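Local atomic coordinates of antigen 43 (Escherichia coli, PDB entry 4KH3), a protein that probably drives aggregation and biofilm formation of Escherichia coli by self-association of its surface-exposed autotransporter passenger domain, in a Velcro-like manner. Residues 5-10 against 24-29; 13-18 against 30-35; 53-58 against 72-77. One frame throughout, in Å; residues are numbered along the deposited sequence.

Interaction 1 of 3, residues 5-10 against 24-29; sequences DIVVHP and NQFVSG
Strands 5-8 and 24-27 are successive rungs on one face of the parallel beta-helix that forms the autotransporter passenger. Their axes lie 4.8 Å apart and run 12° from exactly parallel, with Val7 beside Phe26 and Val8 beside Val27. Phe26 N donates to Ile6 O and Val8 N to Phe26 O, each at 2.9 Å, the second nearly straight; Ile6 N to Asn24 O is weak. Where the strands end, Val8 O is gripped twice, by Ser28 N at 2.7 Å and by Gly29 N, which comes from above the carbonyl plane. There Pro10 CD rests on Ser28 CB at 3.6 Å.

On the face bearing Asp5, Asn24 and Phe26, Asn24 ND2 donates to Asp5 OD1 over 3.2 Å at 173°. It comes to the syn side but 33° out of the carboxylate plane, while OD1 lies in the amide plane of Asn24. Asp5 OD2 sits at the edge of the Phe26 ring, 3.6 Å from CE2. The other amide end, Asn24 OD1, is taken by Trp54 NE1. On the Val8 face, Val8 CB meets Val27 CG1 at 4.1 Å. The Asp5 carboxylate thus divides its oxygens between an amide N-H and a ring edge, whose weakly positive hydrogens probably suit the anion.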
ATOM      1  N   ASP A   5      -3.071  -4.975 -56.076  1.00 66.16           N
ATOM      2  CA  ASP A   5      -2.399  -3.801 -55.509  1.00 60.05           C
ATOM      3  C   ASP A   5      -3.130  -2.491 -55.822  1.00 50.08           C
ATOM      4  O   ASP A   5      -2.731  -1.764 -56.730  1.00 56.66           O
ATOM      5  CB  ASP A   5      -0.951  -3.713 -56.020  1.00 57.05           C
ATOM      6  CG  ASP A   5       0.026  -4.528 -55.178  1.00 70.27           C
ATOM      7  OD1 ASP A   5      -0.429  -5.390 -54.386  1.00 55.62           O
ATOM      8  OD2 ASP A   5       1.255  -4.303 -55.311  1.00 64.11           O
ATOM      9  N   ILE A   6      -4.186  -2.188 -55.070  1.00 48.33           N
ATOM     10  CA  ILE A   6      -4.925  -0.940 -55.257  1.00 42.74           C
ATOM     11  C   ILE A   6      -4.047   0.260 -54.914  1.00 43.89           C
ATOM     12  O   ILE A   6      -3.351   0.271 -53.898  1.00 41.57           O
ATOM     13  CB  ILE A   6      -6.212  -0.885 -54.397  1.00 46.08           C
ATOM     14  CG1 ILE A   6      -7.005  -2.187 -54.513  1.00 58.30           C
ATOM     15  CG2 ILE A   6      -7.094   0.295 -54.803  1.00 43.98           C
ATOM     16  CD1 ILE A   6      -8.281  -2.197 -53.673  1.00 65.04           C
ATOM     17  N   VAL A   7      -4.067   1.266 -55.781  1.00 43.54           N
ATOM     18  CA  VAL A   7      -3.338   2.496 -55.522  1.00 38.01           C
ATOM     19  C   VAL A   7      -4.321   3.654 -55.455  1.00 40.10           C
ATOM     20  O   VAL A   7      -5.203   3.781 -56.310  1.00 45.10           O
ATOM     21  CB  VAL A   7      -2.289   2.784 -56.609  1.00 37.33           C
ATOM     22  CG1 VAL A   7      -1.613   4.121 -56.348  1.00 37.06           C
ATOM     23  CG2 VAL A   7      -1.257   1.673 -56.666  1.00 33.87           C
ATOM     24  N   VAL A   8      -4.192   4.477 -54.419  1.00 39.11           N
ATOM     25  CA  VAL A   8      -5.019   5.668 -54.295  1.00 37.58           C
ATOM     26  C   VAL A   8      -4.107   6.872 -54.399  1.00 31.02           C
ATOM     27  O   VAL A   8      -3.277   7.110 -53.519  1.00 34.34           O
ATOM     28  CB  VAL A   8      -5.776   5.714 -52.963  1.00 36.71           C
ATOM     29  CG1 VAL A   8      -6.823   6.818 -52.990  1.00 32.03           C
ATOM     30  CG2 VAL A   8      -6.415   4.370 -52.674  1.00 33.11           C
ATOM     31  N   HIS A   9      -4.266   7.623 -55.484  1.00 30.34           N
ATOM     32  CA  HIS A   9      -3.379   8.738 -55.808  1.00 36.47           C
ATOM     33  C   HIS A   9      -3.766   9.983 -55.025  1.00 34.09           C
ATOM     34  O   HIS A   9      -4.892  10.081 -54.522  1.00 31.11           O
ATOM     35  CB  HIS A   9      -3.450   9.040 -57.312  1.00 40.26           C
ATOM     36  CG  HIS A   9      -3.050   7.890 -58.181  1.00 52.61           C
ATOM     37  ND1 HIS A   9      -3.925   6.886 -58.544  1.00 38.27           N
ATOM     38  CD2 HIS A   9      -1.860   7.581 -58.760  1.00 41.46           C
ATOM     39  CE1 HIS A   9      -3.293   6.008 -59.305  1.00 43.50           C
ATOM     40  NE2 HIS A   9      -2.043   6.405 -59.449  1.00 46.94           N
ATOM     41  N   PRO A  10      -2.834  10.939 -54.919  1.00 28.18           N
ATOM     42  CA  PRO A  10      -3.166  12.255 -54.365  1.00 30.87           C
ATOM     43  C   PRO A  10      -4.387  12.807 -55.077  1.00 31.91           C
ATOM     44  O   PRO A  10      -4.495  12.625 -56.284  1.00 34.03           O
ATOM     45  CB  PRO A  10      -1.944  13.089 -54.729  1.00 19.47           C
ATOM     46  CG  PRO A  10      -0.822  12.112 -54.753  1.00 25.75           C
ATOM     47  CD  PRO A  10      -1.408  10.828 -55.270  1.00 32.12           C
ATOM     48  N   ASN A  24      -2.317  -5.402 -51.054  1.00 30.75           N
ATOM     49  CA  ASN A  24      -1.846  -4.132 -50.541  1.00 34.85           C
ATOM     50  C   ASN A  24      -2.740  -3.023 -51.057  1.00 33.26           C
ATOM     51  O   ASN A  24      -3.191  -3.073 -52.195  1.00 39.34           O
ATOM     52  CB  ASN A  24      -0.412  -3.857 -50.991  1.00 29.39           C
ATOM     53  CG  ASN A  24       0.545  -4.932 -50.568  1.00 36.40           C
ATOM     54  OD1 ASN A  24       1.013  -4.955 -49.428  1.00 42.93           O
ATOM     55  ND2 ASN A  24       0.863  -5.828 -51.493  1.00 38.03           N
ATOM     56  N   GLN A  25      -2.994  -2.022 -50.226  1.00 28.61           N
ATOM     57  CA  GLN A  25      -3.579  -0.782 -50.709  1.00 24.27           C
ATOM     58  C   GLN A  25      -2.614   0.323 -50.356  1.00 27.52           C
ATOM     59  O   GLN A  25      -2.319   0.539 -49.182  1.00 29.32           O
ATOM     60  CB  GLN A  25      -4.930  -0.523 -50.060  1.00 25.08           C
ATOM     61  CG  GLN A  25      -5.534   0.848 -50.384  1.00 26.05           C
ATOM     62  CD  GLN A  25      -6.872   1.053 -49.682  1.00 31.62           C
ATOM     63  OE1 GLN A  25      -6.944   1.100 -48.452  1.00 37.69           O
ATOM     64  NE2 GLN A  25      -7.938   1.141 -50.459  1.00 30.95           N
ATOM     65  N   PHE A  26      -2.093   1.002 -51.370  1.00 23.53           N
ATOM     66  CA  PHE A  26      -1.137   2.075 -51.147  1.00 23.91           C
ATOM     67  C   PHE A  26      -1.849   3.414 -51.278  1.00 28.07           C
ATOM     68  O   PHE A  26      -2.284   3.800 -52.366  1.00 33.01           O
ATOM     69  CB  PHE A  26       0.023   1.989 -52.140  1.00 22.27           C
ATOM     70  CG  PHE A  26       0.767   0.690 -52.095  1.00 23.03           C
ATOM     71  CD1 PHE A  26       1.699   0.441 -51.094  1.00 26.42           C
ATOM     72  CD2 PHE A  26       0.558  -0.280 -53.075  1.00 29.14           C
ATOM     73  CE1 PHE A  26       2.409  -0.765 -51.053  1.00 27.07           C
ATOM     74  CE2 PHE A  26       1.258  -1.489 -53.049  1.00 30.01           C
ATOM     75  CZ  PHE A  26       2.185  -1.732 -52.035  1.00 29.44           C
ATOM     76  N   VAL A  27      -1.974   4.123 -50.164  1.00 32.21           N
ATOM     77  CA  VAL A  27      -2.797   5.323 -50.138  1.00 23.32           C
ATOM     78  C   VAL A  27      -1.942   6.568 -50.096  1.00 30.36           C
ATOM     79  O   VAL A  27      -1.218   6.805 -49.125  1.00 25.17           O
ATOM     80  CB  VAL A  27      -3.734   5.332 -48.931  1.00 21.16           C
ATOM     81  CG1 VAL A  27      -4.715   6.482 -49.040  1.00 22.60           C
ATOM     82  CG2 VAL A  27      -4.452   4.001 -48.813  1.00 21.16           C
ATOM     83  N   SER A  28      -2.022   7.351 -51.166  1.00 25.29           N
ATOM     84  CA  SER A  28      -1.376   8.644 -51.209  1.00 24.03           C
ATOM     85  C   SER A  28      -2.457   9.716 -51.163  1.00 23.29           C
ATOM     86  O   SER A  28      -2.186  10.889 -50.898  1.00 26.07           O
ATOM     87  CB  SER A  28      -0.521   8.777 -52.472  1.00 19.78           C
ATOM     88  OG  SER A  28       0.683   8.043 -52.341  1.00 26.96           O
ATOM     89  N   GLY A  29      -3.686   9.306 -51.438  1.00 22.73           N
ATOM     90  CA  GLY A  29      -4.828  10.188 -51.288  1.00 24.15           C
ATOM     91  C   GLY A  29      -5.560   9.827 -50.014  1.00 29.14           C
ATOM     92  O   GLY A  29      -4.942   9.682 -48.957  1.00 26.42           O
TER

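Interaction 2 of 3, residues 13-18 against 30-35; sequences TVNGGT and TANGVT
Gly17 O is held by two donors: Thr35 N at 3.0 Å and a water at 2.9 Å. The same water donates to Gly33 O and accepts from Thr35 OG1, 2.7 Å away, tying both turns together. With chi1 at -61°, Thr35 OG1 lies beside its backbone N, while CG2 is left alongside Thr18 CG2. Positive phi favours glycine at Gly16 and Gly33, and the Gly17 backbone calls for it.

Ahead of the turns Gly16 N donates to Asn32 O over 2.8 Å. This bond closes a short run of parallel pairing in which Val14 N meets Thr30 O and Asn32 N meets Val14 O, and it belongs to a second face of the beta-helix, strand 13-15 lying upon 30-32 with axes 4.8 Å apart.

Like residues pair on the outside: Thr13/Thr30, Asn15/Asn32, Thr18/Thr35. Asn32 ND2 gives a 2.9 Å bond to Asn15 OD1, approaching nearly along the C=O axis and with the acceptor in the amide plane of Asn32; the two amide planes are 79° apart. Asn32 OD1 accepts from Asn63 ND2 of the next coil, one residue beyond the level position, continuing the amide chain out of strict register. Thr13 OG1 lies 3.7 Å from Thr30 CB, and Thr30 OG1 bonds a malonate probably acquired on crystallisation. Inward, Val14 CG2 packs on Ala31 CB at 4.1 Å.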
ATOM      1  N   THR A  13     -10.124   9.867 -53.647  1.00 40.77           N
ATOM      2  CA  THR A  13     -10.724   9.394 -52.405  1.00 29.59           C
ATOM      3  C   THR A  13     -11.553   8.157 -52.684  1.00 34.91           C
ATOM      4  O   THR A  13     -12.518   8.228 -53.440  1.00 44.85           O
ATOM      5  CB  THR A  13     -11.643  10.457 -51.773  1.00 36.71           C
ATOM      6  OG1 THR A  13     -10.868  11.598 -51.378  1.00 41.36           O
ATOM      7  CG2 THR A  13     -12.367   9.897 -50.552  1.00 34.90           C
ATOM      8  N   VAL A  14     -11.184   7.027 -52.082  1.00 31.09           N
ATOM      9  CA  VAL A  14     -11.969   5.805 -52.240  1.00 37.40           C
ATOM     10  C   VAL A  14     -12.719   5.448 -50.955  1.00 41.35           C
ATOM     11  O   VAL A  14     -12.329   5.869 -49.861  1.00 32.39           O
ATOM     12  CB  VAL A  14     -11.104   4.613 -52.681  1.00 30.80           C
ATOM     13  CG1 VAL A  14     -10.143   5.054 -53.772  1.00 40.19           C
ATOM     14  CG2 VAL A  14     -10.340   4.033 -51.491  1.00 36.02           C
ATOM     15  N   ASN A  15     -13.789   4.670 -51.107  1.00 31.26           N
ATOM     16  CA  ASN A  15     -14.630   4.274 -49.981  1.00 33.37           C
ATOM     17  C   ASN A  15     -14.856   2.776 -49.888  1.00 31.52           C
ATOM     18  O   ASN A  15     -15.086   2.112 -50.895  1.00 38.02           O
ATOM     19  CB  ASN A  15     -15.980   4.983 -50.034  1.00 20.46           C
ATOM     20  CG  ASN A  15     -15.895   6.408 -49.551  1.00 39.59           C
ATOM     21  OD1 ASN A  15     -15.960   6.667 -48.351  1.00 44.92           O
ATOM     22  ND2 ASN A  15     -15.740   7.344 -50.479  1.00 43.25           N
ATOM     23  N   GLY A  16     -14.792   2.253 -48.668  1.00 32.28           N
ATOM     24  CA  GLY A  16     -15.081   0.849 -48.416  1.00 30.40           C
ATOM     25  C   GLY A  16     -14.128  -0.132 -49.067  1.00 27.42           C
ATOM     26  O   GLY A  16     -13.060   0.245 -49.558  1.00 27.66           O
ATOM     27  N   GLY A  17     -14.532  -1.401 -49.084  1.00 34.04           N
ATOM     28  CA  GLY A  17     -13.668  -2.475 -49.539  1.00 28.64           C
ATOM     29  C   GLY A  17     -13.082  -3.263 -48.375  1.00 33.71           C
ATOM     30  O   GLY A  17     -13.086  -2.812 -47.227  1.00 30.92           O
ATOM     31  N   THR A  18     -12.577  -4.452 -48.669  1.00 29.20           N
ATOM     32  CA  THR A  18     -11.974  -5.285 -47.653  1.00 24.61           C
ATOM     33  C   THR A  18     -10.690  -5.877 -48.209  1.00 34.84           C
ATOM     34  O   THR A  18     -10.712  -6.555 -49.229  1.00 41.25           O
ATOM     35  CB  THR A  18     -12.928  -6.416 -47.212  1.00 29.80           C
ATOM     36  OG1 THR A  18     -14.158  -5.855 -46.726  1.00 33.80           O
ATOM     37  CG2 THR A  18     -12.295  -7.241 -46.100  1.00 27.94           C
ATOM     38  N   THR A  30      -6.877   9.680 -50.107  1.00 21.75           N
ATOM     39  CA  THR A  30      -7.671   9.321 -48.949  1.00 23.32           C
ATOM     40  C   THR A  30      -8.408   8.012 -49.173  1.00 27.82           C
ATOM     41  O   THR A  30      -9.077   7.828 -50.189  1.00 29.15           O
ATOM     42  CB  THR A  30      -8.687  10.423 -48.594  1.00 21.72           C
ATOM     43  OG1 THR A  30      -7.985  11.589 -48.168  1.00 27.63           O
ATOM     44  CG2 THR A  30      -9.593   9.970 -47.469  1.00 18.85           C
ATOM     45  N   ALA A  31      -8.260   7.103 -48.217  1.00 21.25           N
ATOM     46  CA  ALA A  31      -9.024   5.873 -48.180  1.00 20.52           C
ATOM     47  C   ALA A  31      -9.925   5.899 -46.949  1.00 24.14           C
ATOM     48  O   ALA A  31      -9.446   6.009 -45.820  1.00 27.85           O
ATOM     49  CB  ALA A  31      -8.091   4.668 -48.139  1.00 19.88           C
ATOM     50  N   ASN A  32     -11.229   5.790 -47.175  1.00 19.34           N
ATOM     51  CA  ASN A  32     -12.213   5.896 -46.109  1.00 20.19           C
ATOM     52  C   ASN A  32     -12.996   4.607 -45.899  1.00 22.24           C
ATOM     53  O   ASN A  32     -13.590   4.069 -46.832  1.00 26.52           O
ATOM     54  CB  ASN A  32     -13.177   7.061 -46.394  1.00 24.46           C
ATOM     55  CG  ASN A  32     -14.165   7.297 -45.261  1.00 32.54           C
ATOM     56  OD1 ASN A  32     -13.773   7.661 -44.154  1.00 36.82           O
ATOM     57  ND2 ASN A  32     -15.450   7.096 -45.531  1.00 37.40           N
ATOM     58  N   GLY A  33     -12.985   4.099 -44.675  1.00 18.37           N
ATOM     59  CA  GLY A  33     -13.871   3.008 -44.311  1.00 17.19           C
ATOM     60  C   GLY A  33     -13.438   1.641 -44.789  1.00 25.50           C
ATOM     61  O   GLY A  33     -14.232   0.701 -44.805  1.00 28.17           O
ATOM     62  N   VAL A  34     -12.175   1.523 -45.176  1.00 25.54           N
ATOM     63  CA  VAL A  34     -11.648   0.240 -45.605  1.00 23.47           C
ATOM     64  C   VAL A  34     -11.565  -0.705 -44.408  1.00 25.75           C
ATOM     65  O   VAL A  34     -11.148  -0.301 -43.323  1.00 25.47           O
ATOM     66  CB  VAL A  34     -10.248   0.405 -46.238  1.00 20.62           C
ATOM     67  CG1 VAL A  34      -9.673  -0.940 -46.613  1.00 21.69           C
ATOM     68  CG2 VAL A  34     -10.322   1.298 -47.454  1.00 21.28           C
ATOM     69  N   THR A  35     -11.983  -1.953 -44.603  1.00 27.24           N
ATOM     70  CA  THR A  35     -11.735  -3.025 -43.637  1.00 20.56           C
ATOM     71  C   THR A  35     -10.460  -3.763 -44.037  1.00 26.19           C
ATOM     72  O   THR A  35     -10.332  -4.226 -45.169  1.00 27.45           O
ATOM     73  CB  THR A  35     -12.912  -4.033 -43.572  1.00 25.68           C
ATOM     74  OG1 THR A  35     -14.099  -3.357 -43.153  1.00 25.56           O
ATOM     75  CG2 THR A  35     -12.618  -5.182 -42.591  1.00 15.18           C
TER
HETATM   76  O   HOH W   1     -15.068  -1.964 -45.306  1.00 30.03           O

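Interaction 3 of 3, residues 53-58 against 72-77; sequences QWIKAG and QIVQAG
The indole of Trp54 carries Ile73 CD1 over one face, 3.4 Å from the centroid of the six-membered ring and only 8° off its normal, a CH-pi contact. On the opposite face the Phe26 ring is stacked, and at the edge, near the ring plane, stands Gln75 NE2, 4.3 Å from Trp54 CE3. In Ile73, chi1 puts CG1 beside the backbone N, and a chi2 of 95°, away from the staggered positions, swings CD1 over the six-membered ring, while CB and CG2 press on CE3. The indole N-H is turned back to Asn24 of the coil before.

The second pair of flat groups, on the inner face, is Gln53 and Gln72. Their extended chains run side by side with amide planes 21° apart, and Gln72 NE2 donates to Gln53 OE1 over 2.9 Å, tilted somewhat from the carbonyl plane. Each amide is passed on: Gln53 NE2 to Gln25 OE1, Gln72 OE1 to Gln91 NE2, with Thr64 OG1 also on Gln53 OE1. Gln25, Gln53, Gln72 and Gln91 thus form a row of hydrogen-bonded glutamines running up the inside of the parallel beta-helix, and it satisfies polar groups buried in the interior. Beside it Ile55 CG1 meets Val74 CG2 at 4.2 Å.

Backbone pairing keeps the coils in step: Ile73 N to Gln53 O and Ile55 N to Ile73 O, both 2.8 Å, then Gln75 N to Ile55 O. Beyond the strands Lys56 NZ makes a weak bond to Gln75 OE1, and a water accepts from Ala57 N at 2.8 Å. Gly58 N donates to Gly77 O, 2.9 Å away, from well above the carbonyl plane.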
ATOM      1  N   GLN A  53      -2.941  -2.049 -45.493  1.00 20.60           N
ATOM      2  CA  GLN A  53      -3.205  -0.698 -45.963  1.00 23.74           C
ATOM      3  C   GLN A  53      -2.010   0.152 -45.588  1.00 22.57           C
ATOM      4  O   GLN A  53      -1.701   0.297 -44.408  1.00 25.27           O
ATOM      5  CB  GLN A  53      -4.467  -0.137 -45.308  1.00 23.25           C
ATOM      6  CG  GLN A  53      -4.895   1.222 -45.836  1.00 19.53           C
ATOM      7  CD  GLN A  53      -6.119   1.788 -45.105  1.00 26.59           C
ATOM      8  OE1 GLN A  53      -6.109   1.943 -43.879  1.00 19.11           O
ATOM      9  NE2 GLN A  53      -7.176   2.101 -45.861  1.00 16.60           N
ATOM     10  N   TRP A  54      -1.328   0.686 -46.593  1.00 23.64           N
ATOM     11  CA  TRP A  54      -0.136   1.501 -46.392  1.00 22.75           C
ATOM     12  C   TRP A  54      -0.531   2.946 -46.607  1.00 25.93           C
ATOM     13  O   TRP A  54      -0.852   3.349 -47.727  1.00 31.27           O
ATOM     14  CB  TRP A  54       0.972   1.098 -47.383  1.00 20.65           C
ATOM     15  CG  TRP A  54       1.300  -0.367 -47.335  1.00 19.82           C
ATOM     16  CD1 TRP A  54       0.569  -1.388 -47.877  1.00 22.32           C
ATOM     17  CD2 TRP A  54       2.424  -0.982 -46.688  1.00 18.70           C
ATOM     18  NE1 TRP A  54       1.169  -2.597 -47.612  1.00 28.09           N
ATOM     19  CE2 TRP A  54       2.309  -2.378 -46.884  1.00 22.15           C
ATOM     20  CE3 TRP A  54       3.516  -0.492 -45.963  1.00 23.66           C
ATOM     21  CZ2 TRP A  54       3.243  -3.287 -46.383  1.00 18.48           C
ATOM     22  CZ3 TRP A  54       4.451  -1.399 -45.464  1.00 21.63           C
ATOM     23  CH2 TRP A  54       4.307  -2.780 -45.681  1.00 23.36           C
ATOM     24  N   ILE A  55      -0.552   3.723 -45.533  1.00 25.29           N
ATOM     25  CA  ILE A  55      -0.863   5.135 -45.667  1.00 28.03           C
ATOM     26  C   ILE A  55       0.471   5.813 -45.859  1.00 27.71           C
ATOM     27  O   ILE A  55       1.289   5.853 -44.944  1.00 28.03           O
ATOM     28  CB  ILE A  55      -1.553   5.718 -44.419  1.00 25.45           C
ATOM     29  CG1 ILE A  55      -2.704   4.813 -43.958  1.00 27.82           C
ATOM     30  CG2 ILE A  55      -2.054   7.113 -44.707  1.00 19.20           C
ATOM     31  CD1 ILE A  55      -3.823   4.644 -44.985  1.00 19.03           C
ATOM     32  N   LYS A  56       0.703   6.325 -47.058  1.00 23.68           N
ATOM     33  CA  LYS A  56       2.004   6.884 -47.386  1.00 30.65           C
ATOM     34  C   LYS A  56       2.075   8.370 -47.083  1.00 25.24           C
ATOM     35  O   LYS A  56       1.067   8.997 -46.736  1.00 20.29           O
ATOM     36  CB  LYS A  56       2.333   6.624 -48.859  1.00 36.82           C
ATOM     37  CG  LYS A  56       2.146   5.165 -49.262  1.00 32.96           C
ATOM     38  CD  LYS A  56       2.577   4.910 -50.695  1.00 45.88           C
ATOM     39  CE  LYS A  56       4.086   5.085 -50.846  1.00 58.53           C
ATOM     40  NZ  LYS A  56       4.849   4.244 -49.859  1.00 69.27           N
ATOM     41  N   ALA A  57       3.273   8.925 -47.227  1.00 20.40           N
ATOM     42  CA  ALA A  57       3.500  10.349 -47.024  1.00 24.48           C
ATOM     43  C   ALA A  57       2.435  11.203 -47.732  1.00 20.62           C
ATOM     44  O   ALA A  57       2.236  11.112 -48.949  1.00 24.64           O
ATOM     45  CB  ALA A  57       4.910  10.723 -47.492  1.00 20.65           C
ATOM     46  N   GLY A  58       1.730  12.013 -46.959  1.00 22.33           N
ATOM     47  CA  GLY A  58       0.701  12.873 -47.513  1.00 17.58           C
ATOM     48  C   GLY A  58      -0.652  12.196 -47.651  1.00 27.51           C
ATOM     49  O   GLY A  58      -1.641  12.846 -47.982  1.00 20.82           O
ATOM     50  N   GLN A  72      -2.422  -2.182 -40.578  1.00 22.42           N
ATOM     51  CA  GLN A  72      -2.363  -0.851 -41.176  1.00 18.85           C
ATOM     52  C   GLN A  72      -0.980  -0.256 -40.922  1.00 21.03           C
ATOM     53  O   GLN A  72      -0.513  -0.206 -39.782  1.00 18.28           O
ATOM     54  CB  GLN A  72      -3.449   0.070 -40.613  1.00 18.50           C
ATOM     55  CG  GLN A  72      -3.519   1.455 -41.300  1.00 17.75           C
ATOM     56  CD  GLN A  72      -4.422   2.440 -40.560  1.00 22.61           C
ATOM     57  OE1 GLN A  72      -4.314   2.590 -39.344  1.00 19.06           O
ATOM     58  NE2 GLN A  72      -5.315   3.112 -41.292  1.00 17.35           N
ATOM     59  N   ILE A  73      -0.318   0.186 -41.984  1.00 19.17           N
ATOM     60  CA  ILE A  73       1.012   0.756 -41.836  1.00 20.58           C
ATOM     61  C   ILE A  73       0.964   2.235 -42.157  1.00 25.08           C
ATOM     62  O   ILE A  73       0.753   2.633 -43.303  1.00 23.47           O
ATOM     63  CB  ILE A  73       2.064   0.068 -42.725  1.00 25.76           C
ATOM     64  CG1 ILE A  73       2.030  -1.452 -42.537  1.00 24.26           C
ATOM     65  CG2 ILE A  73       3.449   0.617 -42.420  1.00 17.62           C
ATOM     66  CD1 ILE A  73       1.175  -2.187 -43.562  1.00 22.49           C
ATOM     67  N   VAL A  74       1.137   3.048 -41.124  1.00 20.82           N
ATOM     68  CA  VAL A  74       1.066   4.479 -41.296  1.00 19.41           C
ATOM     69  C   VAL A  74       2.478   4.981 -41.346  1.00 23.35           C
ATOM     70  O   VAL A  74       3.183   4.999 -40.334  1.00 27.77           O
ATOM     71  CB  VAL A  74       0.299   5.150 -40.162  1.00 18.94           C
ATOM     72  CG1 VAL A  74       0.292   6.659 -40.350  1.00 18.49           C
ATOM     73  CG2 VAL A  74      -1.111   4.607 -40.114  1.00 16.82           C
ATOM     74  N   GLN A  75       2.898   5.367 -42.540  1.00 23.14           N
ATOM     75  CA  GLN A  75       4.281   5.748 -42.761  1.00 30.19           C
ATOM     76  C   GLN A  75       4.511   7.189 -42.361  1.00 26.94           C
ATOM     77  O   GLN A  75       3.558   7.963 -42.206  1.00 27.48           O
ATOM     78  CB  GLN A  75       4.647   5.517 -44.225  1.00 26.73           C
ATOM     79  CG  GLN A  75       4.328   4.101 -44.667  1.00 34.10           C
ATOM     80  CD  GLN A  75       5.343   3.527 -45.635  1.00 53.30           C
ATOM     81  OE1 GLN A  75       5.299   3.804 -46.838  1.00 51.01           O
ATOM     82  NE2 GLN A  75       6.262   2.713 -45.113  1.00 48.27           N
ATOM     83  N   ALA A  76       5.774   7.548 -42.182  1.00 29.76           N
ATOM     84  CA  ALA A  76       6.107   8.926 -41.874  1.00 29.10           C
ATOM     85  C   ALA A  76       5.448   9.842 -42.907  1.00 29.42           C
ATOM     86  O   ALA A  76       5.480   9.560 -44.104  1.00 34.00           O
ATOM     87  CB  ALA A  76       7.605   9.107 -41.852  1.00 26.10           C
ATOM     88  N   GLY A  77       4.805  10.903 -42.431  1.00 26.17           N
ATOM     89  CA  GLY A  77       4.078  11.816 -43.290  1.00 12.69           C
ATOM     90  C   GLY A  77       2.647  11.367 -43.526  1.00 28.81           C
ATOM     91  O   GLY A  77       1.822  12.115 -44.069  1.00 20.17           O
TER
HETATM   92  O   HOH W   2       5.430   7.134 -47.700  1.00 34.90           O

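How the interactions relate
All three contacts lie at the N-terminal end of the beta-helix. Interactions 1 and 2 have centres about 10 Å apart and join the same two coils on different faces: strands 5-8 and 13-15 follow each other in the chain, as do 24-27 and 30-32, so their segments alternate. Interaction 3 comes later in the chain, its centre about 10 Å from that of interaction 1 and 14 Å from that of interaction 2, and continues the face of interaction 1, strand 52-55 pairing with 24-27. Interactions 1 and 3 share the interior glutamine row, with Val34 and Ala31 of interaction 2 packed on Gln53. Repeated coils thus build the elongated scaffold that probably presents its surface for self-association.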